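Local coordinates for protein P47 (Clostridium botulinum, PDB 6EKT) that may form part of a progenitor toxin complex that protects botulinum neurotoxin in the host gut, and has a fold resembling tubular lipid-binding (TULIP) proteins, at residues I186-P191 and Q249-S254; Y208-S213 and N230-N235; N314-S319 and L395-I400; F344-T349 and L399-V404; S419-V424 and F430-N435. One frame throughout, in Å; residues are numbered along the deposited sequence.

Interaction 1 (I186-P191 and Q249-S254); sequences IEWMNP and QNMVLS
Trp188 and Asn250 meet flat against flat. The planes of the indole and the amide are only 5° apart, and the two side chains run past each other in opposite directions, with Asn250 CG 3.3 Å from Trp188 CG. Asn250 CB is set directly over the five-membered ring, 3.4 Å from its centroid, as a CH-pi contact. On the opposite face Met189 CG, one residue along the chain, lies 3.6 Å above the Trp188 ring plane, so the indole is sandwiched. Trp188 belongs to a short 3-10 turn in the connection between strands 178-181 and 193-199, whereas Asn250 lies in helix 244-252; the stack thus joins a loop to a helix far along the chain. Packing is slacker at the six-membered ring. Here the bent chain of Met251 crosses the indole at about a right angle, and its SD comes to 4.1 Å from Trp188 CZ2, an oblique Met-aromatic contact. This thioether is buried and also rests on Leu406 of helix 403-409, while Trp188 and Asn250 both keep some exposure to solvent.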
# COMPACT_ATOMS: atom_id res chain seq x y z
N ILE A 186 11.86 -8.29 -1.29
CA ILE A 186 10.60 -8.54 -1.98
C ILE A 186 10.56 -7.68 -3.25
O ILE A 186 10.06 -6.54 -3.27
CB ILE A 186 9.39 -8.36 -1.02
CG1 ILE A 186 9.55 -9.31 0.18
CG2 ILE A 186 8.08 -8.68 -1.71
CD1 ILE A 186 8.87 -8.82 1.45
N GLU A 187 11.12 -8.24 -4.31
CA GLU A 187 11.41 -7.55 -5.57
C GLU A 187 10.19 -6.90 -6.24
O GLU A 187 10.30 -5.81 -6.82
CB GLU A 187 12.08 -8.53 -6.54
CG GLU A 187 12.67 -7.92 -7.80
CD GLU A 187 13.60 -8.88 -8.51
OE1 GLU A 187 13.18 -9.44 -9.54
OE2 GLU A 187 14.73 -9.10 -8.04
N TRP A 188 9.04 -7.56 -6.17
CA TRP A 188 7.82 -7.06 -6.83
C TRP A 188 7.32 -5.72 -6.29
O TRP A 188 6.56 -5.02 -6.97
CB TRP A 188 6.70 -8.12 -6.86
CG TRP A 188 6.11 -8.47 -5.54
CD1 TRP A 188 6.44 -9.55 -4.76
CD2 TRP A 188 5.07 -7.78 -4.83
NE1 TRP A 188 5.69 -9.56 -3.62
CE2 TRP A 188 4.82 -8.50 -3.64
CE3 TRP A 188 4.31 -6.62 -5.09
CZ2 TRP A 188 3.87 -8.08 -2.69
CZ3 TRP A 188 3.35 -6.21 -4.15
CH2 TRP A 188 3.14 -6.95 -2.97
N MET A 189 7.74 -5.38 -5.07
CA MET A 189 7.45 -4.08 -4.44
C MET A 189 8.33 -2.92 -4.89
O MET A 189 7.96 -1.74 -4.66
CB MET A 189 7.51 -4.22 -2.92
CG MET A 189 6.39 -5.04 -2.31
SD MET A 189 6.37 -5.04 -0.51
CE MET A 189 5.71 -3.40 -0.15
N ASN A 190 9.50 -3.21 -5.49
CA ASN A 190 10.52 -2.18 -5.76
C ASN A 190 9.96 -0.99 -6.54
O ASN A 190 9.44 -1.15 -7.66
CB ASN A 190 11.75 -2.73 -6.49
CG ASN A 190 12.59 -3.66 -5.63
OD1 ASN A 190 12.45 -3.75 -4.40
ND2 ASN A 190 13.49 -4.39 -6.29
N PRO A 191 10.04 0.21 -5.95
CA PRO A 191 9.38 1.37 -6.56
C PRO A 191 10.29 2.03 -7.59
O PRO A 191 11.51 2.13 -7.41
CB PRO A 191 9.15 2.29 -5.37
CG PRO A 191 10.30 1.99 -4.45
CD PRO A 191 10.57 0.51 -4.61
N GLN A 249 -0.99 -11.05 -8.94
CA GLN A 249 0.26 -11.51 -9.52
C GLN A 249 1.17 -12.12 -8.44
O GLN A 249 1.72 -13.21 -8.64
CB GLN A 249 0.98 -10.37 -10.25
CG GLN A 249 2.34 -10.72 -10.84
CD GLN A 249 2.27 -11.79 -11.93
OE1 GLN A 249 1.40 -11.74 -12.80
NE2 GLN A 249 3.20 -12.73 -11.88
N ASN A 250 1.25 -11.44 -7.29
CA ASN A 250 2.27 -11.75 -6.30
C ASN A 250 1.81 -12.41 -5.02
O ASN A 250 2.64 -12.91 -4.24
CB ASN A 250 3.06 -10.49 -5.98
CG ASN A 250 3.63 -9.88 -7.22
OD1 ASN A 250 3.16 -8.83 -7.68
ND2 ASN A 250 4.62 -10.55 -7.80
N MET A 251 0.52 -12.44 -4.79
CA MET A 251 0.02 -13.14 -3.61
C MET A 251 -0.93 -14.30 -3.95
O MET A 251 -0.90 -15.36 -3.29
CB MET A 251 -0.57 -12.13 -2.63
CG MET A 251 0.56 -11.26 -2.12
SD MET A 251 0.13 -9.59 -1.72
CE MET A 251 -0.19 -9.86 0.01
N VAL A 252 -1.71 -14.13 -5.00
CA VAL A 252 -2.68 -15.16 -5.39
C VAL A 252 -2.10 -16.19 -6.37
O VAL A 252 -2.29 -17.39 -6.16
CB VAL A 252 -3.99 -14.55 -5.92
CG1 VAL A 252 -4.96 -15.61 -6.42
CG2 VAL A 252 -4.67 -13.73 -4.83
N LEU A 253 -1.43 -15.74 -7.43
CA LEU A 253 -1.00 -16.63 -8.53
C LEU A 253 -0.21 -17.84 -8.06
O LEU A 253 -0.44 -18.94 -8.55
CB LEU A 253 -0.22 -15.87 -9.63
CG LEU A 253 -0.02 -16.56 -11.00
CD1 LEU A 253 -1.36 -16.70 -11.73
CD2 LEU A 253 0.98 -15.82 -11.87
N SER A 254 0.68 -17.66 -7.09
CA SER A 254 1.53 -18.76 -6.59
C SER A 254 0.94 -19.57 -5.42
O SER A 254 1.62 -20.47 -4.86
CB SER A 254 2.91 -18.24 -6.20
OG SER A 254 2.79 -17.48 -5.01

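Interaction 2 (Y208-S213 and N230-N235)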
# COMPACT_ATOMS: atom_id res chain seq x y z
N TYR A 208 -2.72 12.40 7.75
CA TYR A 208 -1.98 11.28 7.16
C TYR A 208 -0.89 11.73 6.18
O TYR A 208 -1.13 12.60 5.33
CB TYR A 208 -2.94 10.28 6.46
CG TYR A 208 -4.14 9.78 7.26
CD1 TYR A 208 -4.07 9.59 8.65
CD2 TYR A 208 -5.34 9.44 6.62
CE1 TYR A 208 -5.16 9.12 9.38
CE2 TYR A 208 -6.44 8.97 7.34
CZ TYR A 208 -6.34 8.82 8.72
OH TYR A 208 -7.40 8.34 9.46
N LEU A 209 0.30 11.15 6.32
CA LEU A 209 1.37 11.31 5.33
C LEU A 209 1.33 10.07 4.45
O LEU A 209 1.29 8.93 4.97
CB LEU A 209 2.76 11.41 5.99
CG LEU A 209 3.18 12.74 6.66
CD1 LEU A 209 2.47 12.90 7.99
CD2 LEU A 209 4.68 12.79 6.90
N PHE A 210 1.33 10.29 3.14
CA PHE A 210 1.27 9.19 2.17
C PHE A 210 2.43 9.24 1.20
O PHE A 210 2.87 10.33 0.83
CB PHE A 210 -0.05 9.22 1.39
CG PHE A 210 -1.23 8.68 2.15
CD1 PHE A 210 -1.34 7.32 2.41
CD2 PHE A 210 -2.25 9.54 2.57
CE1 PHE A 210 -2.44 6.81 3.11
CE2 PHE A 210 -3.36 9.05 3.25
CZ PHE A 210 -3.46 7.68 3.53
N ILE A 211 2.91 8.07 0.79
CA ILE A 211 3.82 7.95 -0.35
C ILE A 211 3.09 7.09 -1.38
O ILE A 211 2.65 5.98 -1.06
CB ILE A 211 5.19 7.31 0.05
CG1 ILE A 211 5.99 8.26 0.95
CG2 ILE A 211 6.02 6.93 -1.19
CD1 ILE A 211 7.14 7.61 1.72
N LEU A 212 2.95 7.63 -2.59
CA LEU A 212 2.31 6.94 -3.71
C LEU A 212 3.41 6.41 -4.61
O LEU A 212 4.33 7.16 -4.93
CB LEU A 212 1.43 7.94 -4.49
CG LEU A 212 0.07 8.38 -3.93
CD1 LEU A 212 0.04 8.73 -2.46
CD2 LEU A 212 -0.51 9.53 -4.74
N SER A 213 3.34 5.14 -5.02
CA SER A 213 4.41 4.56 -5.85
C SER A 213 3.89 3.81 -7.06
O SER A 213 2.79 3.23 -7.02
CB SER A 213 5.33 3.62 -5.04
OG SER A 213 4.71 2.37 -4.73
N ASN A 230 -8.99 5.71 3.69
CA ASN A 230 -9.34 4.45 4.38
C ASN A 230 -8.16 3.49 4.55
O ASN A 230 -8.25 2.52 5.30
CB ASN A 230 -10.57 3.76 3.72
CG ASN A 230 -11.86 4.54 3.96
OD1 ASN A 230 -12.10 5.04 5.06
ND2 ASN A 230 -12.71 4.66 2.92
N ILE A 231 -7.04 3.79 3.88
CA ILE A 231 -5.78 3.06 4.12
C ILE A 231 -5.41 3.13 5.59
O ILE A 231 -4.93 2.15 6.17
CB ILE A 231 -4.63 3.56 3.22
CG1 ILE A 231 -4.95 3.27 1.76
CG2 ILE A 231 -3.29 2.94 3.63
CD1 ILE A 231 -4.01 3.92 0.77
N LEU A 232 -5.66 4.28 6.21
CA LEU A 232 -5.43 4.41 7.64
C LEU A 232 -6.73 4.37 8.44
O LEU A 232 -6.83 4.96 9.53
CB LEU A 232 -4.53 5.63 7.97
CG LEU A 232 -3.10 5.51 7.41
CD1 LEU A 232 -2.27 6.77 7.55
CD2 LEU A 232 -2.35 4.37 8.09
N GLY A 233 -7.71 3.63 7.90
CA GLY A 233 -8.99 3.37 8.60
C GLY A 233 -8.80 2.59 9.91
O GLY A 233 -7.70 2.10 10.18
N ASN A 234 -9.87 2.47 10.70
CA ASN A 234 -9.84 1.77 12.02
C ASN A 234 -8.77 2.38 12.94
O ASN A 234 -8.19 1.65 13.74
CB ASN A 234 -9.56 0.24 11.90
CG ASN A 234 -10.45 -0.49 10.90
OD1 ASN A 234 -11.66 -0.63 11.10
ND2 ASN A 234 -9.82 -1.05 9.86
N ASN A 235 -8.49 3.68 12.79
CA ASN A 235 -7.44 4.42 13.55
C ASN A 235 -6.04 3.80 13.49
O ASN A 235 -5.27 3.88 14.47
CB ASN A 235 -7.87 4.63 15.02
CG ASN A 235 -9.27 5.19 15.14
OD1 ASN A 235 -10.20 4.47 15.49
ND2 ASN A 235 -9.44 6.45 14.77
O HOH W 1 -5.52 6.56 11.54
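The Tyr208 ring carries Leu232 on one face, and the Phe210 ring meets Ile231 at its edge. Leu232 CB is centred over the phenol, 3.7 Å from the Tyr208 ring centroid and 11° off the normal, a CH-pi contact. From there the leucine runs back over the ring against the direction of the tyrosine, and its CD1 methyl settles 3.5 Å from Tyr208 CD1. With chi2 at 172° Leu232 is extended, which carries this methyl to the root of the aromatic side chain. Phe210, two residues on and on the same side of the strand, uses its rim: CE1 is 3.9 Å from Ile231 CB, and the CG2 methyl of Ile231 lies in the ring plane. At the polar end of the tyrosine a water donates to Leu232 O at 2.9 Å and has a weak hydrogen bond with Tyr208 OH at 3.3 Å. Gly233 N bonds back to Asn230 O, closing the turn that presents the two aliphatic residues. Ile231 also touches Val30 of strand 29-34. The contact belongs to a crossover connection between strands 208-214 and 238-242, which run parallel on either side of that strand, with the linking chain packed on the sheet.

Interaction 3 (N314-S319 and L395-I400)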
# COMPACT_ATOMS: atom_id res chain seq x y z
N ASN A 314 -14.16 -8.45 -1.95
CA ASN A 314 -13.47 -9.28 -0.95
C ASN A 314 -13.56 -10.79 -1.25
O ASN A 314 -13.28 -11.60 -0.38
CB ASN A 314 -14.04 -9.00 0.46
CG ASN A 314 -15.48 -9.48 0.64
OD1 ASN A 314 -16.28 -9.46 -0.30
ND2 ASN A 314 -15.81 -9.92 1.87
N LYS A 315 -13.99 -11.14 -2.45
CA LYS A 315 -14.15 -12.57 -2.81
C LYS A 315 -13.51 -12.85 -4.17
O LYS A 315 -13.28 -11.93 -4.98
CB LYS A 315 -15.65 -12.95 -2.84
CG LYS A 315 -16.43 -12.56 -1.59
CD LYS A 315 -17.92 -12.87 -1.71
CE LYS A 315 -18.72 -12.26 -0.56
NZ LYS A 315 -18.95 -10.78 -0.72
N LEU A 316 -13.23 -14.12 -4.42
CA LEU A 316 -12.85 -14.57 -5.74
C LEU A 316 -14.02 -15.33 -6.34
O LEU A 316 -14.63 -16.16 -5.65
CB LEU A 316 -11.61 -15.48 -5.66
CG LEU A 316 -10.30 -14.87 -5.16
CD1 LEU A 316 -9.28 -15.99 -4.97
CD2 LEU A 316 -9.79 -13.78 -6.11
N LYS A 317 -14.36 -15.01 -7.59
CA LYS A 317 -15.34 -15.78 -8.34
C LYS A 317 -14.54 -16.62 -9.32
O LYS A 317 -13.77 -16.09 -10.13
CB LYS A 317 -16.33 -14.87 -9.08
CG LYS A 317 -17.35 -15.60 -9.97
CD LYS A 317 -18.36 -14.64 -10.60
CE LYS A 317 -19.61 -14.49 -9.75
NZ LYS A 317 -20.70 -13.74 -10.47
N ILE A 318 -14.74 -17.93 -9.23
CA ILE A 318 -13.96 -18.90 -10.00
C ILE A 318 -14.94 -19.65 -10.89
O ILE A 318 -15.92 -20.22 -10.39
CB ILE A 318 -13.17 -19.90 -9.09
CG1 ILE A 318 -12.22 -19.14 -8.17
CG2 ILE A 318 -12.41 -20.91 -9.95
CD1 ILE A 318 -11.68 -19.95 -7.00
N SER A 319 -14.69 -19.59 -12.19
CA SER A 319 -15.52 -20.25 -13.20
C SER A 319 -14.61 -21.21 -13.96
O SER A 319 -13.52 -20.83 -14.43
CB SER A 319 -16.18 -19.21 -14.12
OG SER A 319 -17.03 -19.83 -15.07
N LEU A 395 -10.67 -25.52 -4.05
CA LEU A 395 -10.57 -24.13 -4.56
C LEU A 395 -10.23 -23.09 -3.50
O LEU A 395 -9.71 -22.00 -3.83
CB LEU A 395 -11.84 -23.74 -5.32
CG LEU A 395 -12.13 -24.48 -6.64
CD1 LEU A 395 -13.45 -23.99 -7.20
CD2 LEU A 395 -11.03 -24.32 -7.68
N GLY A 396 -10.52 -23.40 -2.25
CA GLY A 396 -10.06 -22.57 -1.13
C GLY A 396 -8.57 -22.78 -0.91
O GLY A 396 -8.05 -23.86 -1.15
N PHE A 397 -7.87 -21.74 -0.45
CA PHE A 397 -6.41 -21.83 -0.25
C PHE A 397 -5.92 -20.72 0.68
O PHE A 397 -6.64 -19.72 0.89
CB PHE A 397 -5.66 -21.75 -1.61
CG PHE A 397 -5.91 -20.47 -2.38
CD1 PHE A 397 -7.03 -20.34 -3.22
CD2 PHE A 397 -5.03 -19.39 -2.26
CE1 PHE A 397 -7.26 -19.17 -3.92
CE2 PHE A 397 -5.26 -18.21 -2.96
CZ PHE A 397 -6.37 -18.10 -3.79
N GLU A 398 -4.72 -20.89 1.22
CA GLU A 398 -4.13 -19.95 2.15
C GLU A 398 -3.10 -19.08 1.44
O GLU A 398 -2.36 -19.55 0.58
CB GLU A 398 -3.45 -20.74 3.28
CG GLU A 398 -3.39 -20.04 4.63
CD GLU A 398 -2.81 -20.94 5.72
OE1 GLU A 398 -3.21 -22.11 5.82
OE2 GLU A 398 -1.94 -20.47 6.48
N LEU A 399 -3.06 -17.79 1.81
CA LEU A 399 -1.95 -16.96 1.43
C LEU A 399 -0.80 -17.23 2.38
O LEU A 399 -1.01 -17.71 3.50
CB LEU A 399 -2.32 -15.47 1.50
CG LEU A 399 -3.52 -14.97 0.67
CD1 LEU A 399 -3.64 -13.46 0.86
CD2 LEU A 399 -3.41 -15.30 -0.81
N ILE A 400 0.40 -16.92 1.92
CA ILE A 400 1.56 -16.83 2.79
C ILE A 400 1.41 -15.52 3.56
O ILE A 400 1.30 -14.43 2.96
CB ILE A 400 2.88 -16.78 1.99
CG1 ILE A 400 3.07 -18.07 1.20
CG2 ILE A 400 4.07 -16.49 2.91
CD1 ILE A 400 3.73 -17.83 -0.13
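Leu316 and Ile318 project from one side of strand 315-326, part of a curled antiparallel sheet, toward Phe397 and Leu395 in the chain that follows helix 374-394. The middle of P47 is a sheet wrapped around a long helix; this sheet and helix 374-394 probably correspond to them, and the contact joins the sheet to the chain leaving that helix. Leu316 CD1 approaches the Phe397 ring at its edge, 3.8 Å from CZ, the leucine coming in roughly perpendicular to the phenylalanine. A chi1 of 60° places the Phe397 ring between its own backbone N and carbonyl carbon, and from there its CE1-CZ edge meets the leucine methyl. Beside this pair Ile318 and Leu395 slide past each other, with Ile318 CD1 4.1 Å from Leu395 CB. Phe355 of strand 352-368, which pairs with strand 397-398, touches both Leu316 and Phe397. Between the two segments all the touching groups are apolar and buried, which implies that shape and exclusion of water, not directional bonds, set their fit.

Interaction 4 (F344-T349 and L399-V404)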
# COMPACT_ATOMS: atom_id res chain seq x y z
N PHE A 344 -12.48 -14.00 1.06
CA PHE A 344 -11.27 -13.75 1.84
C PHE A 344 -11.60 -13.64 3.33
O PHE A 344 -12.60 -13.03 3.70
CB PHE A 344 -10.53 -12.46 1.37
CG PHE A 344 -9.29 -12.16 2.18
CD1 PHE A 344 -8.12 -12.93 2.03
CD2 PHE A 344 -9.29 -11.14 3.14
CE1 PHE A 344 -6.98 -12.67 2.80
CE2 PHE A 344 -8.15 -10.88 3.91
CZ PHE A 344 -7.00 -11.65 3.75
N VAL A 345 -10.75 -14.24 4.18
CA VAL A 345 -10.85 -14.13 5.63
C VAL A 345 -9.45 -13.89 6.17
O VAL A 345 -8.49 -14.53 5.72
CB VAL A 345 -11.39 -15.44 6.30
CG1 VAL A 345 -11.42 -15.29 7.82
CG2 VAL A 345 -12.78 -15.80 5.79
N TYR A 346 -9.35 -12.96 7.11
CA TYR A 346 -8.17 -12.81 7.95
C TYR A 346 -8.59 -13.11 9.37
O TYR A 346 -9.43 -12.41 9.95
CB TYR A 346 -7.56 -11.40 7.84
CG TYR A 346 -6.36 -11.21 8.76
CD1 TYR A 346 -5.19 -11.97 8.58
CD2 TYR A 346 -6.39 -10.28 9.81
CE1 TYR A 346 -4.09 -11.82 9.41
CE2 TYR A 346 -5.30 -10.11 10.65
CZ TYR A 346 -4.15 -10.88 10.44
OH TYR A 346 -3.06 -10.73 11.25
N ASN A 347 -8.04 -14.20 9.90
CA ASN A 347 -8.23 -14.59 11.29
C ASN A 347 -7.17 -13.87 12.12
O ASN A 347 -5.97 -14.15 11.99
CB ASN A 347 -8.10 -16.11 11.41
CG ASN A 347 -8.33 -16.62 12.83
OD1 ASN A 347 -7.98 -15.98 13.81
ND2 ASN A 347 -8.88 -17.82 12.92
N SER A 348 -7.61 -12.93 12.95
CA SER A 348 -6.71 -12.08 13.74
C SER A 348 -6.03 -12.81 14.91
O SER A 348 -5.05 -12.31 15.46
CB SER A 348 -7.45 -10.84 14.23
OG SER A 348 -8.59 -11.22 14.99
N THR A 349 -6.53 -13.99 15.28
CA THR A 349 -5.95 -14.77 16.39
C THR A 349 -4.75 -15.60 15.94
O THR A 349 -3.65 -15.45 16.49
CB THR A 349 -7.01 -15.65 17.09
OG1 THR A 349 -8.18 -14.86 17.35
CG2 THR A 349 -6.49 -16.21 18.43
N LEU A 399 -3.06 -17.79 1.81
CA LEU A 399 -1.95 -16.96 1.43
C LEU A 399 -0.80 -17.23 2.38
O LEU A 399 -1.01 -17.71 3.50
CB LEU A 399 -2.32 -15.47 1.50
CG LEU A 399 -3.52 -14.97 0.67
CD1 LEU A 399 -3.64 -13.46 0.86
CD2 LEU A 399 -3.41 -15.30 -0.81
N ILE A 400 0.40 -16.92 1.92
CA ILE A 400 1.56 -16.83 2.79
C ILE A 400 1.41 -15.52 3.56
O ILE A 400 1.30 -14.43 2.96
CB ILE A 400 2.88 -16.78 1.99
CG1 ILE A 400 3.07 -18.07 1.20
CG2 ILE A 400 4.07 -16.49 2.91
CD1 ILE A 400 3.73 -17.83 -0.13
N ASN A 401 1.39 -15.62 4.88
CA ASN A 401 1.38 -14.43 5.70
C ASN A 401 2.82 -13.95 5.88
O ASN A 401 3.52 -14.43 6.77
CB ASN A 401 0.67 -14.69 7.05
CG ASN A 401 0.66 -13.46 7.96
OD1 ASN A 401 1.47 -12.55 7.82
ND2 ASN A 401 -0.27 -13.43 8.91
N ASN A 402 3.26 -13.03 5.02
CA ASN A 402 4.53 -12.29 5.21
C ASN A 402 4.27 -10.78 5.39
O ASN A 402 5.06 -9.95 4.94
CB ASN A 402 5.49 -12.53 4.03
CG ASN A 402 4.95 -11.97 2.71
OD1 ASN A 402 3.77 -11.64 2.59
ND2 ASN A 402 5.83 -11.85 1.72
N PHE A 403 3.16 -10.46 6.06
CA PHE A 403 2.59 -9.11 6.03
C PHE A 403 3.44 -8.09 6.78
O PHE A 403 3.57 -6.93 6.34
CB PHE A 403 1.14 -9.13 6.53
CG PHE A 403 0.23 -10.13 5.79
CD1 PHE A 403 0.39 -10.36 4.41
CD2 PHE A 403 -0.80 -10.79 6.46
CE1 PHE A 403 -0.43 -11.26 3.73
CE2 PHE A 403 -1.64 -11.68 5.78
CZ PHE A 403 -1.45 -11.91 4.41
N VAL A 404 4.03 -8.52 7.90
CA VAL A 404 5.01 -7.68 8.63
C VAL A 404 6.17 -7.34 7.70
O VAL A 404 6.56 -6.17 7.60
CB VAL A 404 5.49 -8.32 9.97
CG1 VAL A 404 6.66 -7.55 10.57
CG2 VAL A 404 4.35 -8.38 10.97
O HOH W 2 -0.54 -10.74 10.29
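Tyr346 reaches from its strand toward Asn401 and Phe403 almost entirely through the far part of its ring. Its CB packs beside Val424 O in strand 421-426, and from there CG stands anti to the backbone N (chi1 177°), which carries the ring toward the 399-404 segment. Over one face, toward the rim, lies Ser348 N of its own segment. CE1 is the atom that touches: Asn401 ND2 comes to the ring's edge, 4.2 Å from Tyr346 CE1, with amide and ring planes 61° apart, and the same carbon lies at the edge of the Phe403 ring, 4.4 Å from CE2. At the tip a water is hydrogen-bonded to Tyr346 OH (2.7 Å) and accepts from Asn401 ND2 at 3.0 Å. Strand 329-347 and the next strand form an antiparallel pair in the sheet, while Asn401 makes an Asx turn leading into helix 403-409. Its OD1 takes a nearly straight bond from Phe403 N (3.2 Å, 173°), and ND2 also bonds Lys351 O, so both ends of the amide are fixed. Asn401 CA lies 3.9 Å above the centre of the Phe403 ring. Deeper in, Phe344 CE1 packs roughly crosswise on Leu399, 3.9 Å from its CD1.

Interaction 5 (S419-V424 and F430-N435)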
# COMPACT_ATOMS: atom_id res chain seq x y z
N SER A 419 6.33 -4.06 14.25
CA SER A 419 6.30 -5.46 14.66
C SER A 419 4.90 -6.08 14.65
O SER A 419 4.77 -7.31 14.55
CB SER A 419 6.96 -5.64 16.03
OG SER A 419 6.18 -5.01 17.02
N GLN A 420 3.87 -5.24 14.75
CA GLN A 420 2.51 -5.73 14.88
C GLN A 420 1.57 -5.26 13.75
O GLN A 420 1.27 -4.07 13.62
CB GLN A 420 1.94 -5.37 16.26
CG GLN A 420 0.63 -6.07 16.60
CD GLN A 420 0.35 -6.18 18.08
OE1 GLN A 420 1.12 -5.70 18.92
NE2 GLN A 420 -0.77 -6.82 18.41
N VAL A 421 1.13 -6.23 12.96
CA VAL A 421 0.04 -6.04 12.00
C VAL A 421 -1.25 -6.13 12.80
O VAL A 421 -1.42 -7.05 13.61
CB VAL A 421 0.08 -7.11 10.89
CG1 VAL A 421 -1.23 -7.18 10.12
CG2 VAL A 421 1.23 -6.84 9.93
N THR A 422 -2.16 -5.20 12.56
CA THR A 422 -3.43 -5.13 13.29
C THR A 422 -4.63 -5.59 12.47
O THR A 422 -5.56 -6.18 13.02
CB THR A 422 -3.70 -3.71 13.81
OG1 THR A 422 -3.55 -2.78 12.74
CG2 THR A 422 -2.73 -3.34 14.93
N ASN A 423 -4.63 -5.31 11.17
CA ASN A 423 -5.74 -5.66 10.30
C ASN A 423 -5.26 -5.94 8.88
O ASN A 423 -4.30 -5.34 8.40
CB ASN A 423 -6.83 -4.56 10.28
CG ASN A 423 -7.59 -4.43 11.59
OD1 ASN A 423 -7.66 -3.35 12.16
ND2 ASN A 423 -8.16 -5.54 12.07
N VAL A 424 -5.94 -6.87 8.21
CA VAL A 424 -5.63 -7.25 6.84
C VAL A 424 -6.99 -7.34 6.15
O VAL A 424 -7.85 -8.12 6.56
CB VAL A 424 -4.90 -8.61 6.76
CG1 VAL A 424 -4.66 -9.02 5.32
CG2 VAL A 424 -3.56 -8.55 7.50
N PHE A 430 -5.60 -4.62 -1.69
CA PHE A 430 -5.27 -5.39 -0.50
C PHE A 430 -4.58 -4.49 0.53
O PHE A 430 -3.53 -3.90 0.23
CB PHE A 430 -4.40 -6.59 -0.90
CG PHE A 430 -4.20 -7.61 0.18
CD1 PHE A 430 -5.25 -8.46 0.58
CD2 PHE A 430 -2.95 -7.77 0.79
CE1 PHE A 430 -5.05 -9.42 1.57
CE2 PHE A 430 -2.75 -8.74 1.78
CZ PHE A 430 -3.80 -9.57 2.17
N CYS A 431 -5.15 -4.40 1.73
CA CYS A 431 -4.69 -3.40 2.71
C CYS A 431 -4.19 -4.06 3.98
O CYS A 431 -4.92 -4.83 4.61
CB CYS A 431 -5.80 -2.39 3.01
SG CYS A 431 -5.31 -1.10 4.18
N ILE A 432 -2.94 -3.77 4.31
CA ILE A 432 -2.30 -4.26 5.53
C ILE A 432 -2.11 -3.03 6.44
O ILE A 432 -1.57 -2.03 6.00
CB ILE A 432 -0.93 -4.91 5.21
CG1 ILE A 432 -1.12 -6.16 4.32
CG2 ILE A 432 -0.17 -5.26 6.49
CD1 ILE A 432 0.15 -6.66 3.64
N GLN A 433 -2.58 -3.12 7.68
CA GLN A 433 -2.44 -2.01 8.64
C GLN A 433 -1.75 -2.52 9.89
O GLN A 433 -1.89 -3.72 10.24
CB GLN A 433 -3.80 -1.41 9.00
CG GLN A 433 -4.55 -0.75 7.85
CD GLN A 433 -6.06 -0.72 8.06
OE1 GLN A 433 -6.61 -1.57 8.78
NE2 GLN A 433 -6.74 0.24 7.45
N GLY A 434 -0.98 -1.64 10.53
CA GLY A 434 -0.23 -1.99 11.74
C GLY A 434 -0.00 -0.86 12.74
O GLY A 434 -0.38 0.30 12.51
N ASN A 435 0.59 -1.23 13.87
CA ASN A 435 1.04 -0.27 14.87
C ASN A 435 2.44 0.17 14.57
O ASN A 435 3.26 -0.61 14.09
CB ASN A 435 0.97 -0.86 16.29
CG ASN A 435 -0.46 -0.98 16.80
OD1 ASN A 435 -1.34 -0.19 16.42
ND2 ASN A 435 -0.70 -1.95 17.68
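Thr422 and Asn423 both turn their backbone N-H groups to one acceptor, Gln433 O. The bond from Thr422 N is the shorter, 2.8 Å; that from Asn423 N to Gln433 O is weak at 3.3 Å, though close to straight. Gln433 N answers with a bond of 2.9 Å to Asn423 O, and beyond the irregularity Asn435 N meets Gln420 O at 2.9 Å. Side chains add to this backbone pairing. On the face bearing Val424 and Ile432, Val424 CG1 presses obliquely on the tip of Phe430, 3.3 Å from CZ, a snug contact for which a chi1 of 177° extends the CG1 branch away from the backbone N. The CG2 methyls of Val421 and Ile432 are 4.0 Å apart. On the other face Asn423 CB lies 3.4 Å from Gln433 OE1. At the bulge end the methyl of Thr422 rests against the Asn435 amide. A second shell steadies these groups. The Gln433 amide gives NE2 to Ile231 O and has a weak bond from Asn234 ND2, Phe430 stacks on Phe247, and Val424 and Ile432 both pack on Phe403 of helix 403-409. With two residues of one strand facing one of the other, this is a classic beta bulge, here in an antiparallel hairpin whose strand 421-426 is outermost in its six-stranded sheet.

Interactions 2, 3 and 4 are largely buried, whereas interactions 1 and 5 each have a partly exposed portion. Only interaction 5 joins neighbouring strands, and it alone depends on bonds between backbones; the others pack a loop, turn, helix or strand on another element through side chains. Interactions 3 and 4 share Leu399 and Ile400 and both reach the curled sheet, the first wholly apolar, the second with a water at its rim. Interactions 2 and 5 reach the other sheet and meet through the Gln433 amide. Interaction 4 lies about 9 Å from interaction 5, centre to centre, and Phe344 packs on Phe430 there. Met251 of interaction 1 touches Leu399, Phe403 and Phe430, linking it to interactions 3, 4 and 5.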